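Local coordinates for protein gamma-glutamyltranspeptidase (Streptomyces lincolnensis, PDB 6J3I) that belongs to the gamma-glutamyltranspeptidase family of Ntn hydrolases and in its natural form probably cleaves or transfers acyl groups through an N-terminal nucleophile, at residues Leu364-Asp369 against Trp464-Leu469; Tyr320-Glu325 against Gly476-Thr481; Val80-Ala85 against Thr242-Ala247; Trp276-Val281 against Gln505-Gln510. The protein carries 1 engineered substitution. One frame throughout, in Å; residues are numbered along the deposited sequence.

Interaction 2 lies in the middle of the group: its centre is about 13 Å from that of interaction 1, 15 Å from interaction 4 and 16 Å from interaction 3, and it touches all three. The loop between strands 433-436 and 486-490 supplies one side of interactions 1 and 2. Backbone bonds join Gly-476 and Arg-477 to Ala-81 of interaction 3, and Thr-481 to Trp-276 and Gln-278 of interaction 4. Along the chain, interaction 3 closes first; interaction 1 is nested within the span of interaction 2, and that within interaction 4. The long loop thus ties peripheral helices to the buried start of helix 506-519.

Interaction 1 (Leu364-Asp369 against Trp464-Leu469); sequences LSAHAD and WLEEGL
Ser-365 holds OG between its own N and carbonyl carbon (chi1 86°), which swings it over one face of the indole of Trp-464, whose CG, anti to its carbonyl carbon, carries the ring beneath the CB-OG arm. The serine CB stands 3.6 Å from the centroid of the five-membered ring, almost on the ring normal, a CH-pi contact; OG, also above that face, approaches CE2 of Trp-464 to 3.3 Å. The same OG accepts a hydrogen bond from Ala-368 N (2.8 Å). At the rim of the indole, His-367 CD2 comes to 3.5 Å from Trp-464 CZ3, near the plane of the indole, with the two rings inclined at 45° and neither stacked on the other. The extended Glu-466 takes the N-H of Ala-366 on the syn lone pair of OE1, a straight bond of 2.8 Å and 162°. Without the indole, as with a leucine here, Ser-365 is likely to lose its platform and Glu-317 its NE1 donor. Leu-469 CD2 completes the packing, 4.0 Å from Ser-365 CB. The arrangement is a helix N-terminus with a serine N-cap, in which a carboxylate from a distant loop takes up another first-turn N-H of helix 366-371.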
loop_
_atom_site.group_PDB
_atom_site.type_symbol
_atom_site.label_atom_id
_atom_site.label_comp_id
_atom_site.label_asym_id
_atom_site.label_seq_id
_atom_site.Cartn_x
_atom_site.Cartn_y
_atom_site.Cartn_z
ATOM N N LEU A 364 -9.102 -10.901 -20.722
ATOM C CA LEU A 364 -9.581 -9.868 -19.816
ATOM C C LEU A 364 -10.924 -10.275 -19.228
ATOM O O LEU A 364 -11.693 -11.013 -19.856
ATOM C CB LEU A 364 -9.746 -8.551 -20.570
ATOM C CG LEU A 364 -8.478 -7.809 -20.991
ATOM C CD1 LEU A 364 -8.867 -6.536 -21.733
ATOM C CD2 LEU A 364 -7.590 -7.481 -19.796
ATOM N N SER A 365 -11.213 -9.780 -18.025
ATOM C CA SER A 365 -12.505 -10.045 -17.402
ATOM C C SER A 365 -13.608 -9.371 -18.232
ATOM O O SER A 365 -13.381 -8.331 -18.863
ATOM C CB SER A 365 -12.539 -9.600 -15.931
ATOM O OG SER A 365 -12.889 -8.233 -15.771
ATOM N N ALA A 366 -14.784 -9.993 -18.248
ATOM C CA ALA A 366 -15.963 -9.431 -18.908
ATOM C C ALA A 366 -16.226 -8.009 -18.405
ATOM O O ALA A 366 -16.502 -7.092 -19.193
ATOM C CB ALA A 366 -17.180 -10.314 -18.665
ATOM N N HIS A 367 -16.107 -7.833 -17.092
ATOM C CA HIS A 367 -16.307 -6.534 -16.470
ATOM C C HIS A 367 -15.243 -5.516 -16.884
ATOM O O HIS A 367 -15.554 -4.347 -17.065
ATOM C CB HIS A 367 -16.365 -6.647 -14.950
ATOM C CG HIS A 367 -16.666 -5.345 -14.280
ATOM N ND1 HIS A 367 -17.947 -4.862 -14.136
ATOM C CD2 HIS A 367 -15.845 -4.396 -13.766
ATOM C CE1 HIS A 367 -17.905 -3.684 -13.538
ATOM N NE2 HIS A 367 -16.642 -3.379 -13.303
ATOM N N ALA A 368 -13.999 -5.963 -17.023
ATOM C CA ALA A 368 -12.920 -5.115 -17.541
ATOM C C ALA A 368 -13.185 -4.667 -18.976
ATOM O O ALA A 368 -12.974 -3.497 -19.313
ATOM C CB ALA A 368 -11.594 -5.848 -17.467
ATOM N N ASP A 369 -13.638 -5.617 -19.800
ATOM C CA ASP A 369 -13.998 -5.377 -21.213
ATOM C C ASP A 369 -15.133 -4.379 -21.349
ATOM O O ASP A 369 -15.106 -3.485 -22.187
ATOM C CB ASP A 369 -14.443 -6.693 -21.880
ATOM C CG ASP A 369 -13.285 -7.480 -22.472
ATOM O OD1 ASP A 369 -12.307 -6.861 -22.952
ATOM O OD2 ASP A 369 -13.355 -8.731 -22.481
ATOM N N TRP A 464 -11.572 -10.997 -9.413
ATOM C CA TRP A 464 -12.717 -11.071 -10.313
ATOM C C TRP A 464 -13.589 -12.279 -9.972
ATOM O O TRP A 464 -13.070 -13.336 -9.585
ATOM C CB TRP A 464 -12.258 -11.161 -11.765
ATOM C CG TRP A 464 -11.594 -9.923 -12.284
ATOM C CD1 TRP A 464 -10.306 -9.813 -12.722
ATOM C CD2 TRP A 464 -12.179 -8.620 -12.422
ATOM N NE1 TRP A 464 -10.051 -8.525 -13.128
ATOM C CE2 TRP A 464 -11.180 -7.771 -12.955
ATOM C CE3 TRP A 464 -13.446 -8.085 -12.143
ATOM C CZ2 TRP A 464 -11.408 -6.419 -13.219
ATOM C CZ3 TRP A 464 -13.675 -6.740 -12.412
ATOM C CH2 TRP A 464 -12.655 -5.920 -12.943
ATOM N N LEU A 465 -14.903 -12.105 -10.121
ATOM C CA LEU A 465 -15.888 -13.192 -10.013
ATOM C C LEU A 465 -16.135 -13.796 -11.392
ATOM O O LEU A 465 -17.236 -13.739 -11.953
ATOM C CB LEU A 465 -17.194 -12.699 -9.379
ATOM C CG LEU A 465 -17.042 -12.125 -7.967
ATOM C CD1 LEU A 465 -18.395 -11.710 -7.414
ATOM C CD2 LEU A 465 -16.379 -13.111 -7.008
ATOM N N GLU A 466 -15.063 -14.393 -11.903
ATOM C CA GLU A 466 -15.011 -15.026 -13.210
ATOM C C GLU A 466 -13.809 -15.951 -13.150
ATOM O O GLU A 466 -12.724 -15.522 -12.750
ATOM C CB GLU A 466 -14.806 -13.976 -14.303
ATOM C CG GLU A 466 -15.204 -14.431 -15.698
ATOM C CD GLU A 466 -14.796 -13.450 -16.793
ATOM O OE1 GLU A 466 -14.730 -12.234 -16.528
ATOM O OE2 GLU A 466 -14.550 -13.889 -17.937
ATOM N N GLU A 467 -14.000 -17.214 -13.518
ATOM C CA GLU A 467 -12.906 -18.184 -13.505
ATOM C C GLU A 467 -12.052 -18.064 -14.752
ATOM O O GLU A 467 -12.452 -17.453 -15.748
ATOM C CB GLU A 467 -13.432 -19.620 -13.414
ATOM C CG GLU A 467 -14.258 -19.928 -12.168
ATOM C CD GLU A 467 -13.412 -20.192 -10.916
ATOM O OE1 GLU A 467 -13.894 -20.940 -10.034
ATOM O OE2 GLU A 467 -12.279 -19.669 -10.793
ATOM N N GLY A 468 -10.876 -18.681 -14.673
ATOM C CA GLY A 468 -9.944 -18.777 -15.790
ATOM C C GLY A 468 -8.948 -17.643 -15.941
ATOM O O GLY A 468 -8.179 -17.650 -16.901
ATOM N N LEU A 469 -8.962 -16.689 -15.002
ATOM C CA LEU A 469 -8.133 -15.473 -15.051
ATOM C C LEU A 469 -6.961 -15.504 -14.050
ATOM O O LEU A 469 -7.019 -16.209 -13.036
ATOM C CB LEU A 469 -8.995 -14.243 -14.744
ATOM C CG LEU A 469 -9.838 -13.500 -15.791
ATOM C CD1 LEU A 469 -9.815 -14.084 -17.196
ATOM C CD2 LEU A 469 -11.262 -13.358 -15.282
#

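Interaction 2 (Tyr320-Glu325 against Gly476-Thr481); sequences YGDAAE and GRRPRT
Arg-477 lays its CG against the carbonyl oxygen of Asp-322, 3.0 Å away, in a pairing of two irregular loops that run nearly antiparallel: the turn leaving helix 299-319 and the loop leading to strand 486-490 of the Ntn-hydrolase fold. The guanidinium of Arg-477 has the same oxygen over one face, offset toward the rim, so no N-H is aimed at it. Arg-478 does most of the polar work. Its backbone N donates to Asp-322 OD2 (2.9 Å, 151°), which is met on the anti side and slightly out of the carboxylate plane. Its bent side chain brings NH2 round to the other oxygen, OD1, at 2.9 Å, a salt bridge whose hydrogen bond is weak and bent, the two flat groups being turned 60° apart. Asp-322 can face both donors because its CG stands anti to the backbone N (chi1 -163°). The carboxylate is thus gripped by backbone and side chain of one residue, while NH1 of Arg-478 has a second anion in Glu-258. The carbonyl of Arg-478 is also used: a water donates to its O at 2.8 Å and accepts from Asp-322 N at 3.0 Å, stitching the two backbones together. Past Pro-479, Arg-480 fits its CB beside Gly-321, 3.9 Å from CA. Its guanidinium then turns to Glu-317 in a salt bridge, with Tyr-320 O at its edge, and its CD rests 4.0 Å from Tyr-320 CB.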
loop_
_atom_site.group_PDB
_atom_site.type_symbol
_atom_site.label_atom_id
_atom_site.label_comp_id
_atom_site.label_asym_id
_atom_site.label_seq_id
_atom_site.Cartn_x
_atom_site.Cartn_y
_atom_site.Cartn_z
ATOM N N TYR A 320 -1.574 -10.041 -14.458
ATOM C CA TYR A 320 -1.125 -10.097 -13.059
ATOM C C TYR A 320 -2.166 -10.746 -12.176
ATOM O O TYR A 320 -3.371 -10.672 -12.429
ATOM C CB TYR A 320 -0.813 -8.714 -12.477
ATOM C CG TYR A 320 0.417 -7.978 -12.988
ATOM C CD1 TYR A 320 0.978 -8.234 -14.248
ATOM C CD2 TYR A 320 0.986 -6.965 -12.219
ATOM C CE1 TYR A 320 2.078 -7.518 -14.703
ATOM C CE2 TYR A 320 2.079 -6.237 -12.669
ATOM C CZ TYR A 320 2.625 -6.514 -13.913
ATOM O OH TYR A 320 3.723 -5.799 -14.350
ATOM N N GLY A 321 -1.673 -11.340 -11.100
ATOM C CA GLY A 321 -2.517 -12.002 -10.119
ATOM C C GLY A 321 -1.763 -13.134 -9.474
ATOM O O GLY A 321 -0.551 -13.254 -9.635
ATOM N N ASP A 322 -2.500 -13.952 -8.736
ATOM C CA ASP A 322 -1.941 -15.093 -8.019
ATOM C C ASP A 322 -2.656 -16.420 -8.306
ATOM O O ASP A 322 -2.295 -17.445 -7.730
ATOM C CB ASP A 322 -1.984 -14.788 -6.519
ATOM C CG ASP A 322 -1.085 -15.694 -5.697
ATOM O OD1 ASP A 322 0.043 -15.996 -6.137
ATOM O OD2 ASP A 322 -1.493 -16.080 -4.583
ATOM N N ALA A 323 -3.646 -16.405 -9.202
ATOM C CA ALA A 323 -4.352 -17.617 -9.607
ATOM C C ALA A 323 -3.785 -18.199 -10.899
ATOM O O ALA A 323 -4.346 -19.153 -11.435
ATOM C CB ALA A 323 -5.836 -17.336 -9.765
ATOM N N ALA A 324 -2.694 -17.628 -11.412
ATOM C CA ALA A 324 -1.977 -18.216 -12.552
ATOM C C ALA A 324 -0.534 -17.745 -12.615
ATOM O O ALA A 324 -0.176 -16.715 -12.035
ATOM C CB ALA A 324 -2.683 -17.873 -13.860
ATOM N N GLU A 325 0.287 -18.509 -13.334
ATOM C CA GLU A 325 1.661 -18.109 -13.651
ATOM C C GLU A 325 1.640 -16.790 -14.422
ATOM O O GLU A 325 0.753 -16.557 -15.250
ATOM C CB GLU A 325 2.374 -19.186 -14.472
ATOM N N GLY A 476 -7.036 -19.870 -1.212
ATOM C CA GLY A 476 -5.595 -19.976 -0.958
ATOM C C GLY A 476 -4.682 -19.071 -1.775
ATOM O O GLY A 476 -3.453 -19.258 -1.789
ATOM N N ARG A 477 -5.273 -18.090 -2.452
ATOM C CA ARG A 477 -4.533 -17.180 -3.326
ATOM C C ARG A 477 -4.708 -15.768 -2.829
ATOM O O ARG A 477 -5.808 -15.383 -2.404
ATOM C CB ARG A 477 -5.042 -17.271 -4.765
ATOM C CG ARG A 477 -4.266 -18.245 -5.614
ATOM C CD ARG A 477 -4.359 -19.667 -5.095
ATOM N NE ARG A 477 -3.026 -20.250 -5.013
ATOM C CZ ARG A 477 -2.417 -20.904 -5.997
ATOM N NH1 ARG A 477 -3.013 -21.097 -7.174
ATOM N NH2 ARG A 477 -1.193 -21.378 -5.797
ATOM N N ARG A 478 -3.629 -14.992 -2.892
ATOM C CA ARG A 478 -3.746 -13.576 -2.557
ATOM C C ARG A 478 -4.449 -12.854 -3.697
ATOM O O ARG A 478 -4.232 -13.168 -4.865
ATOM C CB ARG A 478 -2.436 -12.867 -2.166
ATOM C CG ARG A 478 -1.121 -13.329 -2.766
ATOM C CD ARG A 478 -0.424 -14.361 -1.893
ATOM N NE ARG A 478 1.022 -14.156 -1.824
ATOM C CZ ARG A 478 1.918 -14.497 -2.758
ATOM N NH1 ARG A 478 3.205 -14.252 -2.537
ATOM N NH2 ARG A 478 1.557 -15.063 -3.907
ATOM N N PRO A 479 -5.315 -11.891 -3.356
ATOM C CA PRO A 479 -5.872 -11.032 -4.392
ATOM C C PRO A 479 -4.750 -10.187 -4.951
ATOM O O PRO A 479 -3.771 -9.945 -4.236
ATOM C CB PRO A 479 -6.852 -10.155 -3.613
ATOM C CG PRO A 479 -6.273 -10.078 -2.248
ATOM C CD PRO A 479 -5.680 -11.430 -2.004
ATOM N N ARG A 480 -4.853 -9.738 -6.197
ATOM C CA ARG A 480 -3.791 -8.871 -6.697
ATOM C C ARG A 480 -3.927 -7.498 -6.047
ATOM O O ARG A 480 -4.934 -6.792 -6.184
ATOM C CB ARG A 480 -3.658 -8.830 -8.218
ATOM C CG ARG A 480 -4.360 -7.703 -8.916
ATOM C CD ARG A 480 -3.539 -7.059 -10.002
ATOM N NE ARG A 480 -4.482 -6.791 -11.070
ATOM C CZ ARG A 480 -5.402 -5.825 -11.071
ATOM N NH1 ARG A 480 -5.499 -4.935 -10.083
ATOM N NH2 ARG A 480 -6.227 -5.744 -12.106
ATOM N N THR A 481 -2.886 -7.150 -5.314
ATOM C CA THR A 481 -2.950 -6.058 -4.370
ATOM C C THR A 481 -2.240 -4.827 -4.904
ATOM O O THR A 481 -1.214 -4.930 -5.566
ATOM C CB THR A 481 -2.391 -6.491 -2.995
ATOM O OG1 THR A 481 -2.599 -5.441 -2.054
ATOM C CG2 THR A 481 -0.902 -6.854 -3.038
HETATM O O HOH W 1 -5.025 -12.843 -7.507
#

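Interaction 3 (Val80-Ala85 against Thr242-Ala247); sequences VAPAGA and TGTLTA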
loop_
_atom_site.group_PDB
_atom_site.type_symbol
_atom_site.label_atom_id
_atom_site.label_comp_id
_atom_site.label_asym_id
_atom_site.label_seq_id
_atom_site.Cartn_x
_atom_site.Cartn_y
_atom_site.Cartn_z
ATOM N N VAL A 80 -4.398 -14.538 1.996
ATOM C CA VAL A 80 -5.098 -15.218 0.922
ATOM C C VAL A 80 -6.603 -15.180 1.116
ATOM O O VAL A 80 -7.106 -14.838 2.184
ATOM C CB VAL A 80 -4.634 -16.687 0.780
ATOM C CG1 VAL A 80 -3.146 -16.745 0.448
ATOM C CG2 VAL A 80 -4.946 -17.519 2.022
ATOM N N ALA A 81 -7.317 -15.531 0.053
ATOM C CA ALA A 81 -8.751 -15.768 0.137
ATOM C C ALA A 81 -8.983 -17.058 0.935
ATOM O O ALA A 81 -8.177 -17.982 0.855
ATOM C CB ALA A 81 -9.368 -15.885 -1.255
ATOM N N PRO A 82 -10.085 -17.122 1.708
ATOM C CA PRO A 82 -10.454 -18.329 2.444
ATOM C C PRO A 82 -10.671 -19.548 1.562
ATOM O O PRO A 82 -10.944 -19.405 0.377
ATOM C CB PRO A 82 -11.778 -17.932 3.089
ATOM C CG PRO A 82 -11.642 -16.474 3.312
ATOM C CD PRO A 82 -10.978 -15.998 2.061
ATOM N N ALA A 83 -10.563 -20.730 2.155
ATOM C CA ALA A 83 -10.839 -21.997 1.467
ATOM C C ALA A 83 -12.223 -22.019 0.797
ATOM O O ALA A 83 -12.357 -22.484 -0.332
ATOM C CB ALA A 83 -10.699 -23.171 2.431
ATOM N N GLY A 84 -13.234 -21.497 1.488
ATOM C CA GLY A 84 -14.604 -21.431 0.957
ATOM C C GLY A 84 -14.939 -20.254 0.041
ATOM O O GLY A 84 -16.089 -20.103 -0.378
ATOM N N ALA A 85 -13.953 -19.420 -0.281
ATOM C CA ALA A 85 -14.174 -18.227 -1.105
ATOM C C ALA A 85 -13.977 -18.507 -2.591
ATOM O O ALA A 85 -12.986 -18.071 -3.184
ATOM C CB ALA A 85 -13.257 -17.101 -0.646
ATOM N N THR A 242 -22.576 -13.031 4.954
ATOM C CA THR A 242 -21.704 -13.665 5.925
ATOM C C THR A 242 -20.394 -14.028 5.226
ATOM O O THR A 242 -20.381 -14.262 4.026
ATOM C CB THR A 242 -22.411 -14.895 6.557
ATOM O OG1 THR A 242 -22.139 -14.927 7.957
ATOM C CG2 THR A 242 -22.011 -16.242 5.909
ATOM N N GLY A 243 -19.300 -14.056 5.979
ATOM C CA GLY A 243 -17.994 -14.451 5.444
ATOM C C GLY A 243 -17.791 -15.953 5.520
ATOM O O GLY A 243 -18.348 -16.617 6.400
ATOM N N THR A 244 -16.991 -16.484 4.599
ATOM C CA THR A 244 -16.631 -17.915 4.578
ATOM C C THR A 244 -15.389 -18.236 5.431
ATOM O O THR A 244 -15.115 -19.400 5.735
ATOM C CB THR A 244 -16.407 -18.409 3.129
ATOM O OG1 THR A 244 -15.241 -17.794 2.561
ATOM C CG2 THR A 244 -17.630 -18.094 2.262
ATOM N N LEU A 245 -14.642 -17.194 5.781
ATOM C CA LEU A 245 -13.511 -17.247 6.712
ATOM C C LEU A 245 -13.714 -18.199 7.889
ATOM O O LEU A 245 -14.774 -18.216 8.509
ATOM C CB LEU A 245 -13.247 -15.831 7.252
ATOM C CG LEU A 245 -11.861 -15.347 7.705
ATOM C CD1 LEU A 245 -11.730 -15.337 9.217
ATOM C CD2 LEU A 245 -10.690 -16.083 7.066
ATOM N N THR A 246 -12.665 -18.945 8.213
ATOM C CA THR A 246 -12.755 -20.117 9.079
ATOM C C THR A 246 -11.559 -20.143 10.049
ATOM O O THR A 246 -10.522 -19.537 9.781
ATOM C CB THR A 246 -12.885 -21.363 8.154
ATOM O OG1 THR A 246 -14.267 -21.721 8.025
ATOM C CG2 THR A 246 -12.111 -22.560 8.620
ATOM N N ALA A 247 -11.726 -20.806 11.190
ATOM C CA ALA A 247 -10.634 -21.014 12.163
ATOM C C ALA A 247 -9.386 -21.623 11.514
ATOM O O ALA A 247 -8.261 -21.164 11.751
ATOM C CB ALA A 247 -11.111 -21.914 13.289
HETATM O O HOH W 2 -13.141 -21.132 4.478
#
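The peptide plane between Gly-84 and Ala-85 has the hydroxyl oxygen of Thr-244 above one face: OG1 lies 3.5 Å from Gly-84 C and 3.5 Å from Ala-85 N, with the oxygen almost directly over the carbonyl carbon. The ring of Pro-82 offers CB and CG to the other segment; CB comes to 3.5 Å from Thr-244 OG1, and CG to 3.9 Å from Leu-245 CD2. Thr-244 can reach both groups because its OG1 stands between the backbone N and the carbonyl carbon (chi1 67°), which sets it against the turn, while CG2 packs 3.7 Å from Gly-84 O. The turn is type I, from Pro-82 to Ala-85, closed by the bond from Ala-85 N to Pro-82 O. The direct contacts are packing; the polar link is a water that accepts from Gly-84 N (3.0 Å) and donates to Thr-244 O (2.9 Å). Were a glycine to stand in for Thr-244, a gap would probably open against the turn, leaving the Gly-84 peptide and Pro-82 CB without their cover. The turn lies between strand 73-77 and helix 87-92, where Ala-85 touches Tyr-90 and Thr-244 touches His-89. The partner loop leads into helix 247-252, whose Asp-249 accepts from Ala-83 N, and Leu-245 reaches Leu-250 of that helix and Val-226 and Ala-229 of helix 220-229.

Interaction 4 (Trp276-Val281 against Gln505-Gln510); sequences WSQGPV and QQDQWQ
Val-281 and Asp-507 are the closest pair of backbones, with CA atoms 6.7 Å apart, where the start of helix 280-288 meets the first turn of helix 506-519. Asp-507 carries the contact. Its OD2 lies 3.3 Å from Gly-279 CA and 3.7 Å from Gln-278 CG, so the carboxylate is wedged against the backbone bend that precedes the first helix. Gln-278 sends its side chain past the aspartate in the opposite direction, CG being placed between its backbone N and carbonyl carbon (chi1 69°) and the chain extended beyond it, which carries its end toward Gln-506. The bend itself is an ST turn: Ser-277 OG accepts from Gly-279 N at 2.9 Å, and a CB on Gly-279 would collide with that OG. Val-281 adds apolar cover beside the CB of Asp-507, although the exact placing of its methyls is doubtful. Gln-285 ties the two helices further, its NE2 donating to both Val-281 O and Asp-507 O. Gln-506 also packs against Asp-420, which directly precedes the engineered alanine, at the position that in this family normally carries the nucleophilic threonine, and since in relatives the glycines shortly before this helix help form the oxyanion hole, the contact probably borders the active site. The carboxylate is buried yet well partnered: OD1 forms a salt bridge with Lys-272 and OD2 a hydrogen bond with Thr-484, which together are likely to balance its charge and fix its rotation.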
loop_
_atom_site.group_PDB
_atom_site.type_symbol
_atom_site.label_atom_id
_atom_site.label_comp_id
_atom_site.label_asym_id
_atom_site.label_seq_id
_atom_site.Cartn_x
_atom_site.Cartn_y
_atom_site.Cartn_z
ATOM N N TRP A 276 1.817 -10.916 -7.765
ATOM C CA TRP A 276 0.674 -10.930 -6.836
ATOM C C TRP A 276 0.333 -9.540 -6.266
ATOM O O TRP A 276 -0.708 -9.367 -5.626
ATOM C CB TRP A 276 0.890 -11.928 -5.689
ATOM C CG TRP A 276 2.165 -11.763 -4.935
ATOM C CD1 TRP A 276 3.335 -12.411 -5.176
ATOM C CD2 TRP A 276 2.402 -10.909 -3.809
ATOM N NE1 TRP A 276 4.297 -12.009 -4.282
ATOM C CE2 TRP A 276 3.751 -11.092 -3.425
ATOM C CE3 TRP A 276 1.610 -10.008 -3.088
ATOM C CZ2 TRP A 276 4.332 -10.401 -2.344
ATOM C CZ3 TRP A 276 2.183 -9.322 -2.012
ATOM C CH2 TRP A 276 3.534 -9.528 -1.650
ATOM N N SER A 277 1.240 -8.582 -6.461
ATOM C CA SER A 277 1.000 -7.163 -6.246
ATOM C C SER A 277 1.116 -6.459 -7.581
ATOM O O SER A 277 1.567 -7.053 -8.559
ATOM C CB SER A 277 2.056 -6.588 -5.301
ATOM O OG SER A 277 3.299 -6.370 -5.974
ATOM N N GLN A 278 0.762 -5.180 -7.614
ATOM C CA GLN A 278 1.013 -4.364 -8.810
ATOM C C GLN A 278 2.485 -3.969 -8.973
ATOM O O GLN A 278 2.841 -3.401 -9.974
ATOM C CB GLN A 278 0.123 -3.112 -8.849
ATOM C CG GLN A 278 0.417 -2.038 -7.796
ATOM C CD GLN A 278 -0.353 -0.741 -8.032
ATOM O OE1 GLN A 278 -0.726 -0.038 -7.086
ATOM N NE2 GLN A 278 -0.593 -0.415 -9.298
ATOM N N GLY A 279 3.334 -4.261 -7.989
ATOM C CA GLY A 279 4.760 -3.897 -8.021
ATOM C C GLY A 279 5.488 -3.907 -9.352
ATOM O O GLY A 279 6.160 -2.928 -9.710
ATOM N N PRO A 280 5.366 -5.012 -10.094
ATOM C CA PRO A 280 5.967 -5.073 -11.402
ATOM C C PRO A 280 5.486 -4.068 -12.455
ATOM O O PRO A 280 6.184 -3.934 -13.457
ATOM C CB PRO A 280 5.681 -6.504 -11.834
ATOM C CG PRO A 280 5.749 -7.262 -10.558
ATOM C CD PRO A 280 5.053 -6.358 -9.585
ATOM N N VAL A 281 4.351 -3.373 -12.274
ATOM C CA VAL A 281 3.985 -2.288 -13.247
ATOM C C VAL A 281 5.001 -1.162 -13.293
ATOM O O VAL A 281 5.209 -0.572 -14.344
ATOM C CB VAL A 281 2.608 -1.556 -13.099
ATOM C CG1 VAL A 281 1.688 -1.905 -14.260
ATOM C CG2 VAL A 281 1.927 -1.751 -11.771
ATOM N N GLN A 505 -2.771 4.619 -7.970
ATOM C CA GLN A 505 -1.751 5.652 -8.174
ATOM C C GLN A 505 -0.362 5.301 -7.632
ATOM O O GLN A 505 0.611 5.961 -7.991
ATOM C CB GLN A 505 -2.207 6.974 -7.565
ATOM C CG GLN A 505 -3.331 7.651 -8.335
ATOM C CD GLN A 505 -4.712 7.179 -7.917
ATOM O OE1 GLN A 505 -5.175 7.475 -6.815
ATOM N NE2 GLN A 505 -5.387 6.461 -8.809
ATOM N N GLN A 506 -0.261 4.266 -6.800
ATOM C CA GLN A 506 0.968 3.981 -6.058
ATOM C C GLN A 506 2.201 3.851 -6.937
ATOM O O GLN A 506 3.177 4.573 -6.726
ATOM C CB GLN A 506 0.813 2.726 -5.196
ATOM C CG GLN A 506 0.062 2.981 -3.908
ATOM C CD GLN A 506 0.192 1.865 -2.897
ATOM O OE1 GLN A 506 -0.784 1.504 -2.234
ATOM N NE2 GLN A 506 1.399 1.338 -2.739
ATOM N N ASP A 507 2.145 2.953 -7.923
ATOM C CA ASP A 507 3.264 2.777 -8.864
ATOM C C ASP A 507 3.232 3.713 -10.085
ATOM O O ASP A 507 4.027 3.545 -11.022
ATOM C CB ASP A 507 3.400 1.306 -9.293
ATOM C CG ASP A 507 4.176 0.467 -8.281
ATOM O OD1 ASP A 507 5.140 0.966 -7.669
ATOM O OD2 ASP A 507 3.824 -0.712 -8.103
ATOM N N GLN A 508 2.330 4.692 -10.069
ATOM C CA GLN A 508 2.395 5.819 -10.993
ATOM C C GLN A 508 3.218 6.936 -10.354
ATOM O O GLN A 508 4.253 7.355 -10.898
ATOM C CB GLN A 508 0.993 6.327 -11.357
ATOM C CG GLN A 508 0.042 5.244 -11.843
ATOM C CD GLN A 508 -1.235 5.820 -12.425
ATOM O OE1 GLN A 508 -1.194 6.755 -13.237
ATOM N NE2 GLN A 508 -2.381 5.272 -12.014
ATOM N N TRP A 509 2.766 7.402 -9.190
ATOM C CA TRP A 509 3.489 8.426 -8.436
ATOM C C TRP A 509 4.937 8.025 -8.147
ATOM O O TRP A 509 5.831 8.857 -8.251
ATOM C CB TRP A 509 2.784 8.747 -7.121
ATOM C CG TRP A 509 1.480 9.410 -7.289
ATOM C CD1 TRP A 509 1.112 10.263 -8.292
ATOM C CD2 TRP A 509 0.351 9.307 -6.419
ATOM N NE1 TRP A 509 -0.183 10.680 -8.111
ATOM C CE2 TRP A 509 -0.673 10.115 -6.964
ATOM C CE3 TRP A 509 0.097 8.602 -5.235
ATOM C CZ2 TRP A 509 -1.931 10.240 -6.363
ATOM C CZ3 TRP A 509 -1.161 8.736 -4.630
ATOM C CH2 TRP A 509 -2.154 9.547 -5.200
ATOM N N GLN A 510 5.165 6.763 -7.796
ATOM C CA GLN A 510 6.527 6.301 -7.507
ATOM C C GLN A 510 7.443 6.286 -8.711
ATOM O O GLN A 510 8.650 6.521 -8.565
ATOM C CB GLN A 510 6.533 4.918 -6.887
ATOM C CG GLN A 510 6.175 4.955 -5.437
ATOM C CD GLN A 510 6.208 3.593 -4.835
ATOM O OE1 GLN A 510 5.181 2.913 -4.734
ATOM N NE2 GLN A 510 7.401 3.164 -4.444
#